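Local coordinates for beta-lactamase (Sphaerobacter thermophilus, PDB 4EWF), which probably hydrolyses the beta-lactam ring to a substituted beta-amino acid, as expected of a class A serine beta-lactamase, at residues A[43-54]-A[159-167]; A[230-241]-A[259-269]. One frame throughout, in Å; residues are numbered along the deposited sequence. Where two conformers were deposited one is given.

Overall arrangement
Both contacts are largely buried. Contact 2 includes two strands of the five-stranded antiparallel sheet, whereas contact 1 lies on it; helix 164-175, which begins in contact 1, packs on strand 235-244 of contact 2. The centre of contact 1 is about 10 Å from the centre of the chain; backbone hydrogen bonds, a salt bridge and waters hold it, with arginines on its outer side. Contact 2, its centre about 16 Å from that point, relies mainly on aliphatic side chains and threonines. Their centres are about 20 Å apart, yet they touch where P164 and Y167 pack on A240. Segment 43-54 carries S52, probably the catalytic serine, though it does not touch 159-167; contact 2 is structural packing.

Contact 1: residues A[43-54]-A[159-167]; sequences NGDRRFRAASTV and ENWATPDDY
G44 accepts a 2.8 Å hydrogen bond at its O from D165 N, in the plane of the carbonyl; P164 CD lies 3.2 Å from the same G44 O. D165 OD1 is taken by R41 in a salt bridge and by the hydroxyl of T31. At R46 the backbone O meets the methyl CG2 of T163, the N-cap residue whose OG1 accepts from D166 N. F48 and A162 pair, F48 N to A162 O and A162 N to F48 O, each 2.9 Å, and the edge of the F48 ring lies near A162 O. R49 extends from CG to NE, and its NH1 gives E159 OE2 a 2.6 Å salt bridge, in the guanidinium plane and on the anti lone pair of the carboxylate; the two planes stand 73° apart, and A153 N also bonds to OE2. W161 runs alongside, its CH2 over one guanidinium face. A50 N donates to N160 O (2.9 Å), and the A50 methyl rests 3.7 Å from A162 CB. A water joins A51 N to E159 OE1 and N160 O. T53 OG1, placed between backbone N and carbonyl carbon (chi1 64°), bonds back to A50 O and sits over one face of the Y167 ring. V54 CA lies 3.2 Å from Y167 OH. The short antiparallel ladder thus ties the approach to S52 to the start of helix 164-175; S52 fits the SxxK pattern of class A beta-lactamases, consistent with the nucleophile, and its OG is hydrogen-bonded to S113 OG and a sulfate, probably from the crystallisation liquor.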
loop_
_atom_site.group_PDB
_atom_site.type_symbol
_atom_site.label_atom_id
_atom_site.label_comp_id
_atom_site.label_asym_id
_atom_site.label_seq_id
_atom_site.Cartn_x
_atom_site.Cartn_y
_atom_site.Cartn_z
ATOM N N ASN A 43 -10.416 -7.600 12.379
ATOM C CA ASN A 43 -10.346 -8.495 11.207
ATOM C C ASN A 43 -8.927 -8.500 10.655
ATOM O O ASN A 43 -8.707 -8.477 9.435
ATOM C CB ASN A 43 -11.315 -8.040 10.113
ATOM C CG ASN A 43 -12.755 -8.355 10.436
ATOM O OD1 ASN A 43 -13.039 -9.328 11.120
ATOM N ND2 ASN A 43 -13.678 -7.536 9.931
ATOM N N GLY A 44 -7.962 -8.494 11.567
ATOM C CA GLY A 44 -6.572 -8.326 11.197
ATOM C C GLY A 44 -6.053 -9.444 10.334
ATOM O O GLY A 44 -5.145 -9.217 9.524
ATOM N N ASP A 45 -6.618 -10.645 10.511
ATOM C CA ASP A 45 -6.168 -11.822 9.765
ATOM C C ASP A 45 -7.170 -12.262 8.692
ATOM O O ASP A 45 -7.074 -13.373 8.143
ATOM C CB ASP A 45 -5.844 -12.987 10.711
ATOM C CG ASP A 45 -7.062 -13.496 11.464
ATOM O OD1 ASP A 45 -8.154 -12.901 11.351
ATOM O OD2 ASP A 45 -6.911 -14.505 12.187
ATOM N N ARG A 46 -8.146 -11.404 8.412
ATOM C CA ARG A 46 -9.176 -11.715 7.407
ATOM C C ARG A 46 -8.613 -11.440 6.010
ATOM O O ARG A 46 -7.845 -10.508 5.830
ATOM C CB ARG A 46 -10.436 -10.862 7.643
ATOM C CG ARG A 46 -11.534 -11.078 6.588
ATOM C CD ARG A 46 -12.900 -10.547 7.050
ATOM N NE ARG A 46 -13.900 -10.620 5.983
ATOM C CZ ARG A 46 -15.218 -10.679 6.173
ATOM N NH1 ARG A 46 -16.040 -10.711 5.129
ATOM N NH2 ARG A 46 -15.718 -10.693 7.401
ATOM N N ARG A 47 -8.982 -12.263 5.031
ATOM C CA ARG A 47 -8.473 -12.126 3.671
ATOM C C ARG A 47 -9.300 -11.142 2.834
ATOM O O ARG A 47 -10.513 -11.295 2.718
ATOM C CB ARG A 47 -8.458 -13.497 2.988
ATOM C CG ARG A 47 -7.612 -14.537 3.716
ATOM C CD ARG A 47 -7.955 -15.976 3.270
ATOM N NE ARG A 47 -7.156 -16.975 3.978
ATOM C CZ ARG A 47 -7.623 -17.800 4.913
ATOM N NH1 ARG A 47 -8.916 -17.780 5.269
ATOM N NH2 ARG A 47 -6.797 -18.673 5.484
ATOM N N PHE A 48 -8.628 -10.136 2.269
ATOM C CA PHE A 48 -9.240 -9.137 1.385
ATOM C C PHE A 48 -8.515 -9.165 0.026
ATOM O O PHE A 48 -7.360 -9.585 -0.048
ATOM C CB PHE A 48 -9.030 -7.732 1.973
ATOM C CG PHE A 48 -9.750 -7.505 3.279
ATOM C CD1 PHE A 48 -10.979 -6.862 3.299
ATOM C CD2 PHE A 48 -9.207 -7.956 4.472
ATOM C CE1 PHE A 48 -11.663 -6.650 4.501
ATOM C CE2 PHE A 48 -9.884 -7.756 5.693
ATOM C CZ PHE A 48 -11.113 -7.102 5.698
ATOM N N ARG A 49 -9.163 -8.688 -1.034
ATOM C CA ARG A 49 -8.444 -8.461 -2.289
ATOM C C ARG A 49 -7.412 -7.375 -2.051
ATOM O O ARG A 49 -7.715 -6.314 -1.495
ATOM C CB ARG A 49 -9.394 -8.061 -3.434
ATOM C CG ARG A 49 -10.428 -9.144 -3.765
ATOM C CD ARG A 49 -11.327 -8.757 -4.948
ATOM N NE ARG A 49 -12.531 -9.582 -4.954
ATOM C CZ ARG A 49 -12.605 -10.774 -5.524
ATOM N NH1 ARG A 49 -11.551 -11.275 -6.153
ATOM N NH2 ARG A 49 -13.728 -11.460 -5.476
ATOM N N ALA A 50 -6.175 -7.642 -2.438
ATOM C CA ALA A 50 -5.118 -6.667 -2.203
ATOM C C ALA A 50 -5.286 -5.472 -3.120
ATOM O O ALA A 50 -4.892 -4.363 -2.763
ATOM C CB ALA A 50 -3.737 -7.298 -2.420
ATOM N N ALA A 51 -5.872 -5.695 -4.300
ATOM C CA ALA A 51 -5.849 -4.658 -5.326
ATOM C C ALA A 51 -4.404 -4.166 -5.480
ATOM O O ALA A 51 -3.447 -4.946 -5.381
ATOM C CB ALA A 51 -6.784 -3.503 -4.946
ATOM N N SER A 52 -4.230 -2.869 -5.670
ATOM C CA SER A 52 -2.897 -2.323 -5.907
ATOM C C SER A 52 -1.926 -2.301 -4.717
ATOM O O SER A 52 -0.776 -1.915 -4.894
ATOM C CB SER A 52 -3.016 -0.906 -6.480
ATOM O OG SER A 52 -3.519 -0.976 -7.796
ATOM N N THR A 53 -2.362 -2.688 -3.516
ATOM C CA THR A 53 -1.447 -2.611 -2.376
ATOM C C THR A 53 -0.301 -3.595 -2.564
ATOM O O THR A 53 0.777 -3.413 -2.014
ATOM C CB THR A 53 -2.131 -2.889 -1.020
ATOM O OG1 THR A 53 -2.626 -4.237 -0.990
ATOM C CG2 THR A 53 -3.263 -1.911 -0.785
ATOM N N VAL A 54 -0.526 -4.614 -3.386
ATOM C CA VAL A 54 0.502 -5.631 -3.625
ATOM C C VAL A 54 1.712 -5.062 -4.388
ATOM O O VAL A 54 2.745 -5.718 -4.540
ATOM C CB VAL A 54 -0.102 -6.876 -4.349
ATOM C CG1 VAL A 54 -0.424 -6.557 -5.797
ATOM C CG2 VAL A 54 0.832 -8.099 -4.206
ATOM N N GLU A 159 -6.404 -14.920 -7.505
ATOM C CA GLU A 159 -6.495 -13.555 -7.038
ATOM C C GLU A 159 -5.282 -13.243 -6.173
ATOM O O GLU A 159 -4.619 -14.163 -5.659
ATOM C CB GLU A 159 -7.805 -13.365 -6.240
ATOM C CG GLU A 159 -8.044 -11.949 -5.688
ATOM C CD GLU A 159 -8.115 -10.875 -6.775
ATOM O OE1 GLU A 159 -7.044 -10.417 -7.237
ATOM O OE2 GLU A 159 -9.242 -10.482 -7.154
ATOM N N ASN A 160 -4.980 -11.952 -6.043
ATOM C CA ASN A 160 -3.950 -11.471 -5.134
ATOM C C ASN A 160 -4.607 -11.114 -3.796
ATOM O O ASN A 160 -5.352 -10.136 -3.713
ATOM C CB ASN A 160 -3.263 -10.221 -5.698
ATOM C CG ASN A 160 -2.633 -10.459 -7.055
ATOM O OD1 ASN A 160 -2.129 -11.542 -7.335
ATOM N ND2 ASN A 160 -2.685 -9.452 -7.916
ATOM N N TRP A 161 -4.324 -11.906 -2.766
ATOM C CA TRP A 161 -4.956 -11.756 -1.451
ATOM C C TRP A 161 -4.041 -11.002 -0.496
ATOM O O TRP A 161 -2.825 -11.059 -0.618
ATOM C CB TRP A 161 -5.317 -13.140 -0.860
ATOM C CG TRP A 161 -6.295 -13.890 -1.727
ATOM C CD1 TRP A 161 -6.039 -14.996 -2.500
ATOM C CD2 TRP A 161 -7.674 -13.553 -1.953
ATOM N NE1 TRP A 161 -7.176 -15.371 -3.180
ATOM C CE2 TRP A 161 -8.194 -14.503 -2.863
ATOM C CE3 TRP A 161 -8.518 -12.539 -1.472
ATOM C CZ2 TRP A 161 -9.531 -14.480 -3.300
ATOM C CZ3 TRP A 161 -9.846 -12.505 -1.906
ATOM C CH2 TRP A 161 -10.341 -13.480 -2.811
ATOM N N ALA A 162 -4.639 -10.286 0.452
ATOM C CA ALA A 162 -3.895 -9.593 1.489
ATOM C C ALA A 162 -4.596 -9.765 2.829
ATOM O O ALA A 162 -5.800 -10.027 2.875
ATOM C CB ALA A 162 -3.823 -8.115 1.163
ATOM N N THR A 163 -3.855 -9.577 3.919
ATOM C CA THR A 163 -4.500 -9.329 5.205
ATOM C C THR A 163 -3.921 -8.051 5.767
ATOM O O THR A 163 -2.788 -7.704 5.471
ATOM C CB THR A 163 -4.293 -10.469 6.243
ATOM O OG1 THR A 163 -2.924 -10.500 6.648
ATOM C CG2 THR A 163 -4.675 -11.813 5.657
ATOM N N PRO A 164 -4.706 -7.334 6.585
ATOM C CA PRO A 164 -4.164 -6.125 7.220
ATOM C C PRO A 164 -2.908 -6.467 8.048
ATOM O O PRO A 164 -1.915 -5.737 7.961
ATOM C CB PRO A 164 -5.323 -5.649 8.124
ATOM C CG PRO A 164 -6.578 -6.263 7.511
ATOM C CD PRO A 164 -6.107 -7.608 6.971
ATOM N N ASP A 165 -2.941 -7.566 8.808
ATOM C CA ASP A 165 -1.767 -8.000 9.578
ATOM C C ASP A 165 -0.511 -8.101 8.712
ATOM O O ASP A 165 0.565 -7.618 9.096
ATOM C CB ASP A 165 -1.987 -9.385 10.217
ATOM C CG ASP A 165 -2.849 -9.331 11.474
ATOM O OD1 ASP A 165 -3.151 -8.220 11.972
ATOM O OD2 ASP A 165 -3.229 -10.415 11.957
ATOM N N ASP A 166 -0.638 -8.774 7.573
ATOM C CA ASP A 166 0.502 -8.969 6.682
ATOM C C ASP A 166 1.048 -7.644 6.150
ATOM O O ASP A 166 2.258 -7.451 6.070
ATOM C CB ASP A 166 0.113 -9.858 5.494
ATOM C CG ASP A 166 0.057 -11.343 5.863
ATOM O OD1 ASP A 166 0.243 -11.676 7.061
ATOM O OD2 ASP A 166 -0.198 -12.174 4.956
ATOM N N TYR A 167 0.159 -6.736 5.768
ATOM C CA TYR A 167 0.611 -5.475 5.184
ATOM C C TYR A 167 1.187 -4.516 6.220
ATOM O O TYR A 167 2.043 -3.689 5.902
ATOM C CB TYR A 167 -0.468 -4.855 4.266
ATOM C CG TYR A 167 -0.310 -5.472 2.896
ATOM C CD1 TYR A 167 0.392 -4.811 1.907
ATOM C CD2 TYR A 167 -0.759 -6.771 2.637
ATOM C CE1 TYR A 167 0.602 -5.378 0.665
ATOM C CE2 TYR A 167 -0.544 -7.366 1.386
ATOM C CZ TYR A 167 0.147 -6.652 0.406
ATOM O OH TYR A 167 0.374 -7.188 -0.844
HETATM O O HOH W 1 -4.045 -7.088 -7.094
HETATM O O HOH W 2 -6.396 -8.104 -5.690
#

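Contact 2: residues A[230-241]-A[259-269]; sequences ITTPAGTLVVAV and ITRAALQATGL
Strand-to-helix packing in an alpha/beta sandwich forms this contact: the hairpin of strands 223-232 and 235-244 lies against the end of helix 249-266, strand 235-241 and helix 259-266 running nearly antiparallel at 149° with axes 10.0 Å apart. It is held by apolar side chains. L237, its CG swung away from the backbone N (chi1 -175°), sends CD2 between the helix side chains, 4.0 Å from A263 CB and 3.9 Å from L264 CD2. Beside it I230 crosses L264 and brings CD1 to 3.7 Å from T260 CG2. Farther along the strand, V239 CG1 approaches T260 OG1, whose own bond goes to I256 O, and V241 CG2 touches I259 CG2. Past the helix end, a Schellman motif at G268 turns the chain so that L269 reaches back: its CD2 lies 3.6 Å from L237 CB, and its CD1 4.1 Å from A234 CB in the hairpin turn. T232 OG1, an ST-turn acceptor from A234 N, borders the same leucine. I259 and A263 also touch helix 12-22, and on the other face of the sheet V238 packs on helix 164-175.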
loop_
_atom_site.group_PDB
_atom_site.type_symbol
_atom_site.label_atom_id
_atom_site.label_comp_id
_atom_site.label_asym_id
_atom_site.label_seq_id
_atom_site.Cartn_x
_atom_site.Cartn_y
_atom_site.Cartn_z
ATOM N N ILE A 230 2.575 7.114 8.948
ATOM C CA ILE A 230 2.627 8.538 9.240
ATOM C C ILE A 230 3.688 8.781 10.307
ATOM O O ILE A 230 3.667 8.158 11.372
ATOM C CB ILE A 230 1.269 9.075 9.709
ATOM C CG1 ILE A 230 0.226 8.901 8.606
ATOM C CG2 ILE A 230 1.381 10.541 10.093
ATOM C CD1 ILE A 230 -1.177 9.044 9.100
ATOM N N THR A 231 4.616 9.687 10.017
ATOM C CA THR A 231 5.713 9.972 10.929
ATOM C C THR A 231 5.653 11.422 11.397
ATOM O O THR A 231 5.547 12.337 10.581
ATOM C CB THR A 231 7.081 9.718 10.254
ATOM O OG1 THR A 231 7.256 8.317 10.040
ATOM C CG2 THR A 231 8.221 10.222 11.128
ATOM N N THR A 232 5.684 11.622 12.711
ATOM C CA THR A 232 5.870 12.955 13.287
ATOM C C THR A 232 7.084 12.904 14.215
ATOM O O THR A 232 7.618 11.823 14.481
ATOM C CB THR A 232 4.638 13.420 14.092
ATOM O OG1 THR A 232 4.698 12.879 15.420
ATOM C CG2 THR A 232 3.353 12.980 13.427
ATOM N N PRO A 233 7.534 14.069 14.716
ATOM C CA PRO A 233 8.670 14.051 15.649
ATOM C C PRO A 233 8.409 13.181 16.888
ATOM O O PRO A 233 9.349 12.714 17.531
ATOM C CB PRO A 233 8.834 15.526 16.042
ATOM C CG PRO A 233 7.552 16.197 15.633
ATOM C CD PRO A 233 7.049 15.435 14.453
ATOM N N ALA A 234 7.138 12.960 17.199
ATOM C CA ALA A 234 6.741 12.156 18.351
ATOM C C ALA A 234 6.747 10.639 18.085
ATOM O O ALA A 234 6.647 9.846 19.027
ATOM C CB ALA A 234 5.370 12.592 18.833
ATOM N N GLY A 235 6.848 10.238 16.814
ATOM C CA GLY A 235 6.886 8.822 16.463
ATOM C C GLY A 235 6.124 8.481 15.189
ATOM O O GLY A 235 5.592 9.369 14.515
ATOM N N THR A 236 6.063 7.191 14.861
ATOM C CA THR A 236 5.455 6.753 13.602
ATOM C C THR A 236 4.271 5.814 13.807
ATOM O O THR A 236 4.346 4.868 14.586
ATOM C CB THR A 236 6.490 6.051 12.693
ATOM O OG1 THR A 236 7.505 6.988 12.326
ATOM C CG2 THR A 236 5.824 5.523 11.420
ATOM N N LEU A 237 3.186 6.089 13.091
ATOM C CA LEU A 237 2.008 5.249 13.102
ATOM C C LEU A 237 1.995 4.345 11.860
ATOM O O LEU A 237 2.116 4.832 10.734
ATOM C CB LEU A 237 0.759 6.135 13.084
ATOM C CG LEU A 237 -0.563 5.388 13.215
ATOM C CD1 LEU A 237 -0.727 4.953 14.666
ATOM C CD2 LEU A 237 -1.720 6.269 12.789
ATOM N N VAL A 238 1.840 3.037 12.047
ATOM C CA VAL A 238 1.671 2.155 10.884
ATOM C C VAL A 238 0.191 1.865 10.671
ATOM O O VAL A 238 -0.508 1.503 11.606
ATOM C CB VAL A 238 2.441 0.828 11.047
ATOM C CG1 VAL A 238 2.138 -0.116 9.899
ATOM C CG2 VAL A 238 3.947 1.095 11.155
ATOM N N VAL A 239 -0.277 2.017 9.434
ATOM C CA VAL A 239 -1.692 1.871 9.128
ATOM C C VAL A 239 -1.946 0.971 7.914
ATOM O O VAL A 239 -1.529 1.277 6.805
ATOM C CB VAL A 239 -2.339 3.251 8.866
ATOM C CG1 VAL A 239 -3.818 3.087 8.454
ATOM C CG2 VAL A 239 -2.182 4.137 10.099
ATOM N N ALA A 240 -2.633 -0.140 8.133
ATOM C CA ALA A 240 -3.044 -0.998 7.025
ATOM C C ALA A 240 -4.559 -1.216 7.110
ATOM O O ALA A 240 -5.050 -1.923 7.989
ATOM C CB ALA A 240 -2.282 -2.335 7.071
ATOM N N VAL A 241 -5.302 -0.560 6.231
ATOM C CA VAL A 241 -6.755 -0.675 6.252
ATOM C C VAL A 241 -7.259 -1.166 4.911
ATOM O O VAL A 241 -6.905 -0.618 3.871
ATOM C CB VAL A 241 -7.411 0.677 6.580
ATOM C CG1 VAL A 241 -8.935 0.573 6.537
ATOM C CG2 VAL A 241 -6.941 1.143 7.954
ATOM N N ILE A 259 -10.839 6.467 10.199
ATOM C CA ILE A 259 -10.154 5.486 11.038
ATOM C C ILE A 259 -8.727 5.969 11.365
ATOM O O ILE A 259 -8.278 5.904 12.519
ATOM C CB ILE A 259 -10.127 4.126 10.318
ATOM C CG1 ILE A 259 -11.531 3.508 10.331
ATOM C CG2 ILE A 259 -9.104 3.190 10.962
ATOM C CD1 ILE A 259 -11.691 2.330 9.326
ATOM N N THR A 260 -8.025 6.459 10.339
ATOM C CA THR A 260 -6.668 6.983 10.487
ATOM C C THR A 260 -6.623 8.203 11.429
ATOM O O THR A 260 -5.791 8.302 12.343
ATOM C CB THR A 260 -6.066 7.345 9.080
ATOM O OG1 THR A 260 -5.997 6.172 8.267
ATOM C CG2 THR A 260 -4.673 7.952 9.212
ATOM N N ARG A 261 -7.553 9.122 11.240
ATOM C CA ARG A 261 -7.610 10.278 12.112
ATOM C C ARG A 261 -7.803 9.875 13.579
ATOM O O ARG A 261 -7.138 10.413 14.475
ATOM C CB ARG A 261 -8.733 11.211 11.680
ATOM C CG ARG A 261 -8.752 12.491 12.473
ATOM C CD ARG A 261 -10.144 12.817 12.946
ATOM N NE ARG A 261 -10.798 13.791 12.092
ATOM C CZ ARG A 261 -11.962 13.589 11.483
ATOM N NH1 ARG A 261 -12.496 14.544 10.726
ATOM N NH2 ARG A 261 -12.599 12.436 11.637
ATOM N N ALA A 262 -8.738 8.956 13.815
ATOM C CA ALA A 262 -9.033 8.510 15.162
ATOM C C ALA A 262 -7.799 7.834 15.752
ATOM O O ALA A 262 -7.547 7.933 16.936
ATOM C CB ALA A 262 -10.219 7.539 15.155
ATOM N N ALA A 263 -7.037 7.136 14.912
ATOM C CA ALA A 263 -5.823 6.465 15.379
ATOM C C ALA A 263 -4.728 7.472 15.747
ATOM O O ALA A 263 -4.014 7.299 16.747
ATOM C CB ALA A 263 -5.320 5.460 14.323
ATOM N N LEU A 264 -4.618 8.543 14.961
ATOM C CA LEU A 264 -3.651 9.598 15.249
ATOM C C LEU A 264 -3.964 10.271 16.591
ATOM O O LEU A 264 -3.061 10.536 17.394
ATOM C CB LEU A 264 -3.611 10.635 14.115
ATOM C CG LEU A 264 -2.931 10.229 12.791
ATOM C CD1 LEU A 264 -3.307 11.200 11.667
ATOM C CD2 LEU A 264 -1.404 10.152 12.923
ATOM N N GLN A 265 -5.241 10.543 16.827
ATOM C CA GLN A 265 -5.673 11.091 18.117
ATOM C C GLN A 265 -5.430 10.106 19.264
ATOM O O GLN A 265 -4.929 10.483 20.324
ATOM C CB GLN A 265 -7.155 11.487 18.059
ATOM C CG GLN A 265 -7.458 12.652 17.098
ATOM C CD GLN A 265 -8.950 12.818 16.831
ATOM O OE1 GLN A 265 -9.765 12.003 17.265
ATOM N NE2 GLN A 265 -9.309 13.869 16.108
ATOM N N ALA A 266 -5.777 8.835 19.052
ATOM C CA ALA A 266 -5.664 7.842 20.131
ATOM C C ALA A 266 -4.216 7.678 20.629
ATOM O O ALA A 266 -3.979 7.492 21.819
ATOM C CB ALA A 266 -6.243 6.481 19.688
ATOM N N THR A 267 -3.259 7.762 19.710
ATOM C CA THR A 267 -1.856 7.522 20.032
ATOM C C THR A 267 -1.120 8.801 20.415
ATOM O O THR A 267 0.068 8.763 20.732
ATOM C CB THR A 267 -1.119 6.867 18.835
ATOM O OG1 THR A 267 -1.210 7.726 17.694
ATOM C CG2 THR A 267 -1.757 5.551 18.493
ATOM N N GLY A 268 -1.825 9.932 20.381
ATOM C CA GLY A 268 -1.242 11.204 20.774
ATOM C C GLY A 268 -0.324 11.824 19.738
ATOM O O GLY A 268 0.466 12.724 20.049
ATOM N N LEU A 269 -0.430 11.351 18.500
ATOM C CA LEU A 269 0.359 11.900 17.404
ATOM C C LEU A 269 -0.187 13.243 16.909
ATOM O O LEU A 269 0.563 14.075 16.402
ATOM C CB LEU A 269 0.450 10.890 16.245
ATOM C CG LEU A 269 1.751 10.078 16.135
ATOM C CD1 LEU A 269 2.498 10.010 17.446
ATOM C CD2 LEU A 269 1.523 8.677 15.584
#